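Local coordinates for MdbA protein (Corynebacterium diphtheriae, PDB 5C00) that acts as a thiol-disulfide oxidoreductase of the DsbA family, probably forming disulfide bonds in exported proteins such as pilus subunits and toxin, at residues 27-31 with 32-36; 146-150 with 151-155. All blocks are in the same frame, centred on the assembly; numbering follows the deposited sequence. Where two conformers were deposited one is given.

Interaction 1 comes first along the chain and interaction 2 follows more than a hundred residues later; their centres lie 19 Å apart and their nearest atoms about 10 Å, so the two do not touch. The hairpin of residues 27-36 forms one edge of the mixed central sheet of the thioredoxin-like fold. Residues 146-155 lead from helix 136-145 into helix 150-158, within the set of helices that DsbA-like proteins carry in addition to that fold. Helix 96-109 connects the two sites, receiving Val28 and Ile33 from the hairpin and Val152 and Lys155 from helix 150-158. One contact is thus a hairpin at the sheet edge and the other a helix start in the helical part.

Interaction 1 of 2, residues 27-31 with 32-36; sequences SVTDS and AIVLK
Ser27 and Lys36 meet side chain to side chain across the paired strands 25-29 and 32-36. Lys36 NZ donates to Ser27 OG at 2.6 Å, its chain starting between its backbone N and carbonyl carbon (chi1 50°) and bending at chi3. Ser27 OG sits between its own backbone N and carbonyl carbon (chi1 62°), and there it also shares a hydrogen bond with Thr29 OG1 at 3.0 Å. The hydroxyl is therefore gripped from two directions on the face that carries Ser27, Thr29, Ala32 and Val34. Val34 CB stands alongside on the neighbouring strand, 3.7 Å from Ser27 OG. Ala32 CB shares that face at the turn end of the hairpin, 3.5 Å from Thr29 O, and touches Asn81 of strand 78-85.

Val34 N donates to Ser27 O at 2.8 Å, and nearer the turn Thr29 N bonds to Ala32 O. The return bond, from Ala32 N to Thr29 O at 2.9 Å, comes from above the Thr29 carbonyl plane, 49° out of it, as the chain reverses. Between the Ser27-Val34 and Thr29-Ala32 pairs, Val28 faces Ile33 as a non-hydrogen-bonded pair, and Val28 CA lies 3.4 Å from Ala32 O in a CA-H...O contact.

On the face carrying Val28 and Ile33, both residues pack on Leu105 and Ala108 of helix 96-109. Asp30, at the turn, forms a salt bridge with Arg83 of strand 78-85. Asp30 and Ser31, both with positive phi, make a type I' turn, and the whole is a tight two-residue antiparallel beta hairpin at the edge of the thioredoxin-like sheet.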
ATOM      1  N   SER A  27       4.517  -6.186  -8.889  1.00 23.03           N
ATOM      2  CA  SER A  27       3.451  -6.642  -9.803  1.00 23.83           C
ATOM      3  C   SER A  27       2.131  -6.510  -9.100  1.00 23.60           C
ATOM      4  O   SER A  27       2.127  -6.242  -7.888  1.00 23.41           O
ATOM      5  CB  SER A  27       3.713  -8.074 -10.286  1.00 25.26           C
ATOM      6  OG  SER A  27       3.722  -9.008  -9.210  1.00 27.32           O
ATOM      7  N   VAL A  28       1.013  -6.626  -9.808  1.00 23.90           N
ATOM      8  CA  VAL A  28      -0.303  -6.667  -9.151  1.00 24.11           C
ATOM      9  C   VAL A  28      -0.828  -8.033  -9.476  1.00 27.39           C
ATOM     10  O   VAL A  28      -1.142  -8.317 -10.637  1.00 26.35           O
ATOM     11  CB  VAL A  28      -1.263  -5.546  -9.642  1.00 24.28           C
ATOM     12  CG1 VAL A  28      -2.614  -5.694  -8.960  1.00 24.96           C
ATOM     13  CG2 VAL A  28      -0.689  -4.163  -9.388  1.00 22.94           C
ATOM     14  N   THR A  29      -0.840  -8.891  -8.472  1.00 26.67           N
ATOM     15  CA  THR A  29      -1.119 -10.301  -8.649  1.00 30.71           C
ATOM     16  C   THR A  29      -1.959 -10.807  -7.492  1.00 29.95           C
ATOM     17  O   THR A  29      -1.641 -10.513  -6.327  1.00 27.61           O
ATOM     18  CB  THR A  29       0.194 -11.109  -8.710  1.00 33.66           C
ATOM     19  OG1 THR A  29       1.118 -10.448  -9.599  1.00 35.91           O
ATOM     20  CG2 THR A  29      -0.099 -12.538  -9.262  1.00 36.91           C
ATOM     21  N   ASP A  30      -3.013 -11.587  -7.794  1.00 28.95           N
ATOM     22  CA  ASP A  30      -3.763 -12.304  -6.765  1.00 27.77           C
ATOM     23  C   ASP A  30      -4.268 -11.375  -5.664  1.00 25.91           C
ATOM     24  O   ASP A  30      -4.151 -11.715  -4.527  1.00 24.00           O
ATOM     25  CB  ASP A  30      -2.937 -13.432  -6.137  1.00 32.06           C
ATOM     26  CG  ASP A  30      -3.735 -14.257  -5.100  1.00 35.46           C
ATOM     27  OD1 ASP A  30      -4.954 -14.487  -5.281  1.00 39.01           O
ATOM     28  OD2 ASP A  30      -3.178 -14.659  -4.063  1.00 37.86           O
ATOM     29  N   SER A  31      -4.819 -10.228  -6.059  1.00 24.20           N
ATOM     30  CA  SER A  31      -5.329  -9.181  -5.138  1.00 22.99           C
ATOM     31  C   SER A  31      -4.275  -8.433  -4.300  1.00 22.06           C
ATOM     32  O   SER A  31      -4.643  -7.655  -3.434  1.00 20.77           O
ATOM     33  CB  SER A  31      -6.392  -9.723  -4.194  1.00 23.43           C
ATOM     34  OG  SER A  31      -7.385 -10.462  -4.883  1.00 24.46           O
ATOM     35  N   ALA A  32      -2.996  -8.672  -4.556  1.00 21.44           N
ATOM     36  CA  ALA A  32      -1.931  -8.061  -3.795  1.00 21.53           C
ATOM     37  C   ALA A  32      -1.147  -7.152  -4.688  1.00 21.47           C
ATOM     38  O   ALA A  32      -1.062  -7.346  -5.930  1.00 20.02           O
ATOM     39  CB  ALA A  32      -1.006  -9.106  -3.225  1.00 22.61           C
ATOM     40  N   ILE A  33      -0.546  -6.156  -4.056  1.00 21.15           N
ATOM     41  CA  ILE A  33       0.473  -5.399  -4.696  1.00 20.13           C
ATOM     42  C   ILE A  33       1.756  -6.011  -4.185  1.00 20.72           C
ATOM     43  O   ILE A  33       2.082  -5.906  -3.004  1.00 20.07           O
ATOM     44  CB  ILE A  33       0.368  -3.895  -4.389  1.00 19.61           C
ATOM     45  CG1 ILE A  33      -0.925  -3.321  -4.967  1.00 19.99           C
ATOM     46  CG2 ILE A  33       1.590  -3.172  -4.943  1.00 19.15           C
ATOM     47  CD1 ILE A  33      -1.423  -2.054  -4.302  1.00 21.16           C
ATOM     48  N   VAL A  34       2.488  -6.636  -5.089  1.00 19.61           N
ATOM     49  CA  VAL A  34       3.645  -7.411  -4.724  1.00 21.07           C
ATOM     50  C   VAL A  34       4.943  -6.630  -4.938  1.00 21.52           C
ATOM     51  O   VAL A  34       5.173  -6.110  -6.021  1.00 24.64           O
ATOM     52  CB  VAL A  34       3.675  -8.745  -5.522  1.00 23.47           C
ATOM     53  CG1 VAL A  34       4.737  -9.673  -4.942  1.00 23.79           C
ATOM     54  CG2 VAL A  34       2.329  -9.446  -5.457  1.00 23.54           C
ATOM     55  N   LEU A  35       5.756  -6.479  -3.887  1.00 19.87           N
ATOM     56  CA  LEU A  35       7.051  -5.803  -4.011  1.00 19.43           C
ATOM     57  C   LEU A  35       8.148  -6.830  -3.901  1.00 19.72           C
ATOM     58  O   LEU A  35       8.125  -7.655  -3.005  1.00 21.92           O
ATOM     59  CB  LEU A  35       7.212  -4.741  -2.932  1.00 19.02           C
ATOM     60  CG  LEU A  35       6.076  -3.740  -2.896  1.00 18.57           C
ATOM     61  CD1 LEU A  35       6.388  -2.744  -1.798  1.00 19.53           C
ATOM     62  CD2 LEU A  35       5.923  -3.020  -4.211  1.00 19.37           C
ATOM     63  N   LYS A  36       9.081  -6.797  -4.829  1.00 20.31           N
ATOM     64  CA  LYS A  36      10.110  -7.816  -4.948  1.00 21.71           C
ATOM     65  C   LYS A  36      11.314  -7.289  -5.675  1.00 21.85           C
ATOM     66  O   LYS A  36      11.199  -6.426  -6.522  1.00 22.78           O
ATOM     67  CB  LYS A  36       9.533  -8.999  -5.721  1.00 24.63           C
ATOM     68  CG  LYS A  36       8.865  -8.556  -7.004  1.00 27.25           C
ATOM     69  CD  LYS A  36       8.045  -9.681  -7.654  1.00 31.83           C
ATOM     70  CE  LYS A  36       6.754  -9.127  -8.252  1.00 33.79           C
ATOM     71  NZ  LYS A  36       6.123 -10.082  -9.245  1.00 38.25           N
TER

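Interaction 2 of 2, residues 146-150 with 151-155; sequences LGASD and EVTQK
A serine N-cap begins helix 150-158, with Ser149 at the cap position and Val152 and Thr153 in the first turn answering it. Ser149 OG accepts from Val152 N at 3.1 Å in a nearly straight bond (164° at the hydrogen). The hydroxyl reaches that amide because it is folded in between its own backbone N and carbonyl carbon, chi1 72°, which also brings Ser149 OG to 3.3 Å from Val152 CG2.

Ser149 O receives two donors from one residue. Thr153 N reaches Ser149 O at 2.9 Å, slightly tilted from the carbonyl plane, and Thr153 OG1 reaches the same Ser149 O at 2.8 Å from above that plane, 41° out. The threonine hydroxyl thus folds back onto the carbonyl that its own amide already engages. One residue on, Gln154 N bonds to Asp150 O at 3.0 Å, continuing the helical pattern. The apolar part is small: Ala148 CB rests against Val152 CG1 at 3.9 Å.

Just before the cap, Gly147, with positive phi, ends helix 136-145 in a Schellman motif, so one helix stops and the next starts within a few residues. Ala148 and Thr153 turn to helix 136-145, touching Ala143 and Ala140 respectively, whereas Val152 packs on Val107 of helix 96-109.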
ATOM      1  N   LEU A 146       3.919  13.501  -7.424  1.00 19.79           N
ATOM      2  CA  LEU A 146       4.946  12.519  -7.082  1.00 20.82           C
ATOM      3  C   LEU A 146       5.485  11.756  -8.276  1.00 23.02           C
ATOM      4  O   LEU A 146       6.386  10.898  -8.125  1.00 23.95           O
ATOM      5  CB  LEU A 146       4.423  11.525  -6.022  1.00 20.44           C
ATOM      6  CG  LEU A 146       4.668  11.947  -4.574  1.00 22.25           C
ATOM      7  CD1 LEU A 146       3.928  11.061  -3.572  1.00 23.66           C
ATOM      8  CD2 LEU A 146       6.136  11.989  -4.198  1.00 24.18           C
ATOM      9  N   GLY A 147       4.910  11.971  -9.445  1.00 22.57           N
ATOM     10  CA  GLY A 147       5.467  11.379 -10.634  1.00 23.06           C
ATOM     11  C   GLY A 147       4.574  10.487 -11.439  1.00 23.16           C
ATOM     12  O   GLY A 147       5.040   9.964 -12.446  1.00 22.93           O
ATOM     13  N   ALA A 148       3.286  10.371 -11.064  1.00 20.57           N
ATOM     14  CA  ALA A 148       2.375   9.533 -11.811  1.00 22.13           C
ATOM     15  C   ALA A 148       2.115  10.109 -13.177  1.00 21.87           C
ATOM     16  O   ALA A 148       2.093  11.335 -13.381  1.00 21.47           O
ATOM     17  CB  ALA A 148       1.059   9.346 -11.087  1.00 21.42           C
ATOM     18  N   SER A 149       1.871   9.210 -14.103  1.00 23.49           N
ATOM     19  CA  SER A 149       1.599   9.597 -15.456  1.00 25.71           C
ATOM     20  C   SER A 149       0.252  10.319 -15.556  1.00 25.97           C
ATOM     21  O   SER A 149      -0.582  10.219 -14.674  1.00 23.74           O
ATOM     22  CB  SER A 149       1.597   8.374 -16.337  1.00 25.88           C
ATOM     23  OG  SER A 149       0.451   7.590 -16.103  1.00 26.37           O
ATOM     24  N   ASP A 150       0.070  11.068 -16.643  1.00 27.57           N
ATOM     25  CA  ASP A 150      -1.242  11.685 -16.987  1.00 29.92           C
ATOM     26  C   ASP A 150      -2.379  10.689 -17.066  1.00 27.80           C
ATOM     27  O   ASP A 150      -3.501  10.983 -16.638  1.00 28.18           O
ATOM     28  CB  ASP A 150      -1.162  12.464 -18.315  1.00 31.37           C
ATOM     29  CG  ASP A 150      -0.491  13.803 -18.170  1.00 35.20           C
ATOM     30  OD1 ASP A 150       0.050  14.142 -17.109  1.00 35.35           O
ATOM     31  OD2 ASP A 150      -0.445  14.534 -19.165  1.00 41.23           O
ATOM     32  N   GLU A 151      -2.084   9.495 -17.567  1.00 28.95           N
ATOM     33  CA  GLU A 151      -3.026   8.397 -17.648  0.50 30.41           C
ATOM     34  C   GLU A 151      -3.482   7.935 -16.264  1.00 28.71           C
ATOM     35  O   GLU A 151      -4.654   7.754 -16.024  1.00 28.19           O
ATOM     36  CB  GLU A 151      -2.379   7.213 -18.367  0.50 33.79           C
ATOM     37  CG  GLU A 151      -3.347   6.097 -18.730  0.50 37.24           C
ATOM     38  CD  GLU A 151      -3.133   4.811 -17.949  0.50 39.95           C
ATOM     39  OE1 GLU A 151      -1.988   4.552 -17.491  0.50 41.00           O
ATOM     40  OE2 GLU A 151      -4.128   4.050 -17.811  0.50 43.72           O
ATOM     41  N   VAL A 152      -2.519   7.726 -15.379  1.00 26.01           N
ATOM     42  CA  VAL A 152      -2.800   7.305 -14.023  1.00 25.12           C
ATOM     43  C   VAL A 152      -3.596   8.391 -13.291  1.00 23.42           C
ATOM     44  O   VAL A 152      -4.591   8.096 -12.584  1.00 23.55           O
ATOM     45  CB  VAL A 152      -1.511   6.972 -13.243  1.00 26.01           C
ATOM     46  CG1 VAL A 152      -1.772   6.767 -11.775  1.00 25.33           C
ATOM     47  CG2 VAL A 152      -0.909   5.713 -13.802  1.00 27.90           C
ATOM     48  N   THR A 153      -3.161   9.628 -13.450  1.00 20.31           N
ATOM     49  CA  THR A 153      -3.766  10.752 -12.757  1.00 21.21           C
ATOM     50  C   THR A 153      -5.256  10.894 -13.120  1.00 21.45           C
ATOM     51  O   THR A 153      -6.132  11.013 -12.255  1.00 21.88           O
ATOM     52  CB  THR A 153      -3.000  12.046 -13.056  1.00 22.04           C
ATOM     53  OG1 THR A 153      -1.634  11.907 -12.647  1.00 23.15           O
ATOM     54  CG2 THR A 153      -3.623  13.208 -12.286  1.00 22.81           C
ATOM     55  N   GLN A 154      -5.567  10.836 -14.409  1.00 23.52           N
ATOM     56  CA  GLN A 154      -6.955  10.903 -14.845  1.00 24.66           C
ATOM     57  C   GLN A 154      -7.764   9.700 -14.366  1.00 24.30           C
ATOM     58  O   GLN A 154      -8.886   9.833 -13.955  1.00 25.03           O
ATOM     59  CB  GLN A 154      -7.036  11.082 -16.359  1.00 27.83           C
ATOM     60  CG  GLN A 154      -8.455  11.403 -16.862  1.00 29.18           C
ATOM     61  CD  GLN A 154      -9.036  12.702 -16.302  1.00 31.23           C
ATOM     62  OE1 GLN A 154      -8.333  13.693 -16.069  1.00 36.79           O
ATOM     63  NE2 GLN A 154     -10.330  12.709 -16.115  1.00 34.12           N
ATOM     64  N   LYS A 155      -7.170   8.518 -14.375  1.00 24.67           N
ATOM     65  CA  LYS A 155      -7.811   7.348 -13.825  0.60 25.84           C
ATOM     66  C   LYS A 155      -8.196   7.559 -12.345  1.00 25.17           C
ATOM     67  O   LYS A 155      -9.287   7.203 -11.921  1.00 24.52           O
ATOM     68  CB  LYS A 155      -6.865   6.168 -13.975  0.60 27.01           C
ATOM     69  CG  LYS A 155      -7.290   4.894 -13.290  0.60 29.05           C
ATOM     70  CD  LYS A 155      -6.309   3.782 -13.593  0.60 30.14           C
ATOM     71  CE  LYS A 155      -6.000   3.656 -15.078  0.60 31.40           C
ATOM     72  NZ  LYS A 155      -5.523   2.286 -15.361  0.60 32.13           N
TER